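Local coordinates for VAO-type flavoprotein oxidase VAO615 (Myceliophthora thermophila, PDB 6F72) that probably acts as an oxidoreductase, carrying bicovalently bound FAD that reacts rapidly with molecular oxygen once reduced, although no substrate has yet been identified, at residues P193-G198 against Y207-S212. Sequence-based numbering, arbitrary orientation.
With NAG (2-acetamido-2-deoxy-beta-D-glucopyranose), chain H.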
loop_
_atom_site.group_PDB
_atom_site.type_symbol
_atom_site.label_atom_id
_atom_site.label_comp_id
_atom_site.label_asym_id
_atom_site.label_seq_id
_atom_site.Cartn_x
_atom_site.Cartn_y
_atom_site.Cartn_z
ATOM N N PRO A 193 -25.867 0.298 1.000
ATOM C CA PRO A 193 -25.198 -0.880 0.447
ATOM C C PRO A 193 -23.833 -1.073 1.091
ATOM O O PRO A 193 -23.202 -0.097 1.534
ATOM C CB PRO A 193 -25.044 -0.554 -1.045
ATOM C CG PRO A 193 -25.730 0.766 -1.265
ATOM C CD PRO A 193 -25.862 1.433 0.058
ATOM N N ALA A 194 -23.403 -2.328 1.158
ATOM C CA ALA A 194 -22.092 -2.708 1.663
ATOM C C ALA A 194 -21.593 -3.962 0.936
ATOM O O ALA A 194 -22.368 -4.693 0.297
ATOM C CB ALA A 194 -22.144 -2.943 3.165
ATOM N N ALA A 195 -20.293 -4.195 1.043
ATOM C CA ALA A 195 -19.662 -5.382 0.491
ATOM C C ALA A 195 -18.800 -6.030 1.568
ATOM O O ALA A 195 -17.969 -5.365 2.192
ATOM C CB ALA A 195 -18.833 -5.018 -0.726
ATOM N N LYS A 196 -19.037 -7.317 1.815
ATOM C CA LYS A 196 -18.144 -8.110 2.646
ATOM C C LYS A 196 -17.125 -8.756 1.706
ATOM O O LYS A 196 -17.502 -9.398 0.719
ATOM C CB LYS A 196 -18.924 -9.158 3.432
ATOM C CG LYS A 196 -18.081 -9.928 4.433
ATOM C CD LYS A 196 -18.933 -10.912 5.217
ATOM C CE LYS A 196 -18.072 -12.011 5.812
ATOM N NZ LYS A 196 -18.896 -12.966 6.598
ATOM N N LEU A 197 -15.841 -8.558 1.999
ATOM C CA LEU A 197 -14.776 -9.016 1.106
ATOM C C LEU A 197 -13.737 -9.829 1.850
ATOM O O LEU A 197 -13.244 -9.401 2.890
ATOM C CB LEU A 197 -14.097 -7.821 0.413
ATOM C CG LEU A 197 -14.893 -6.759 -0.357
ATOM C CD1 LEU A 197 -13.957 -5.644 -0.816
ATOM C CD2 LEU A 197 -15.659 -7.340 -1.542
ATOM N N GLY A 198 -13.398 -11.004 1.305
ATOM C CA GLY A 198 -12.362 -11.850 1.899
ATOM C C GLY A 198 -10.996 -11.162 1.867
ATOM O O GLY A 198 -10.760 -10.277 1.039
ATOM N N TYR A 207 -13.472 -3.852 -7.532
ATOM C CA TYR A 207 -14.086 -2.967 -8.539
ATOM C C TYR A 207 -15.044 -3.683 -9.470
ATOM O O TYR A 207 -16.106 -3.137 -9.782
ATOM C CB TYR A 207 -13.033 -2.222 -9.375
ATOM C CG TYR A 207 -12.103 -1.321 -8.586
ATOM C CD1 TYR A 207 -12.470 -0.812 -7.329
ATOM C CD2 TYR A 207 -10.858 -0.963 -9.104
ATOM C CE1 TYR A 207 -11.616 0.003 -6.606
ATOM C CE2 TYR A 207 -9.995 -0.138 -8.387
ATOM C CZ TYR A 207 -10.378 0.338 -7.145
ATOM O OH TYR A 207 -9.535 1.155 -6.430
ATOM N N ALA A 208 -14.666 -4.888 -9.916
ATOM C CA ALA A 208 -15.555 -5.748 -10.704
ATOM C C ALA A 208 -16.840 -6.056 -9.925
ATOM O O ALA A 208 -17.938 -5.966 -10.481
ATOM C CB ALA A 208 -14.846 -7.036 -11.137
ATOM N N MET A 209 -16.686 -6.377 -8.637
ATOM C CA MET A 209 -17.798 -6.723 -7.758
ATOM C C MET A 209 -18.725 -5.530 -7.478
ATOM O O MET A 209 -19.951 -5.657 -7.566
ATOM C CB MET A 209 -17.268 -7.352 -6.461
ATOM C CG MET A 209 -18.348 -7.795 -5.492
ATOM S SD MET A 209 -18.634 -6.573 -4.203
ATOM C CE MET A 209 -20.226 -7.110 -3.584
ATOM N N ALA A 210 -18.133 -4.383 -7.143
ATOM C CA ALA A 210 -18.901 -3.166 -6.908
ATOM C C ALA A 210 -19.626 -2.714 -8.173
ATOM O O ALA A 210 -20.820 -2.401 -8.108
ATOM C CB ALA A 210 -18.022 -2.048 -6.343
ATOM N N ASN A 211 -18.921 -2.683 -9.308
ATOM C CA ASN A 211 -19.520 -2.267 -10.581
ATOM C C ASN A 211 -20.772 -3.082 -10.940
ATOM O O ASN A 211 -21.771 -2.512 -11.391
ATOM C CB ASN A 211 -18.523 -2.314 -11.751
ATOM C CG ASN A 211 -19.203 -2.059 -13.080
ATOM O OD1 ASN A 211 -19.434 -0.907 -13.455
ATOM N ND2 ASN A 211 -19.554 -3.139 -13.788
ATOM N N SER A 212 -20.705 -4.402 -10.745
ATOM C CA SER A 212 -21.784 -5.314 -11.143
ATOM C C SER A 212 -23.096 -5.045 -10.405
ATOM O O SER A 212 -24.159 -5.447 -10.872
ATOM C CB SER A 212 -21.368 -6.776 -10.957
ATOM O OG SER A 212 -21.116 -7.065 -9.595
HETATM C C1 NAG H . -20.274 -3.116 -15.039
HETATM C C2 NAG H . -19.956 -3.867 -16.345
HETATM C C3 NAG H . -21.092 -3.814 -17.383
HETATM C C4 NAG H . -22.485 -4.064 -16.782
HETATM C C5 NAG H . -22.701 -3.118 -15.598
HETATM C C6 NAG H . -24.063 -3.341 -14.933
HETATM C C7 NAG H . -17.564 -4.018 -16.959
HETATM C C8 NAG H . -16.447 -3.309 -17.671
HETATM N N2 NAG H . -18.732 -3.366 -16.962
HETATM O O3 NAG H . -20.843 -4.784 -18.405
HETATM O O4 NAG H . -23.508 -3.917 -17.782
HETATM O O5 NAG H . -21.645 -3.346 -14.645
HETATM O O6 NAG H . -24.033 -2.960 -13.551
HETATM O O7 NAG H . -17.389 -5.107 -16.421
#
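Within 207-212, Met209 makes the contact with Ala195 and Leu197 of strand 193-198, a compact case of a helix packed on a sheet by one long, unbranched side chain. With CG anti to the backbone N (chi1 -178°) the chain leaves the helix toward the strand, and a bend at chi2 (-98°) brings SD and CE to Ala195, the side chain meeting that of Leu197 at a slant. Both ends of the S-CH3 bond reach the same methyl: Met209 SD and CE each lie 3.8 Å from Ala195 CB. The sulfur also faces one branch of Leu197, CD2, at 4.1 Å. Thr179 and Phe181 of the adjoining strand 179-186 also touch Met209, while Ile217 packs against both Leu197 and Ala210.

One residue further on from Ala210, Asn211, whose side chain stays well clear of the strand, carries the N-linked glycan, ND2 joined to NAG C1. NAG O6 makes a weak hydrogen bond back to Asn211 O. Ser212 OG donates to Met209 O, three residues back, at 2.7 Å, tilted 34° from the carbonyl plane. Helix 203-212 follows strand 193-198 in the chain and lies against part of one face of the antiparallel sheet, at strands 193-198 and 179-186, consistent with a strand-turn-helix unit within the PCMH-type FAD-binding domain.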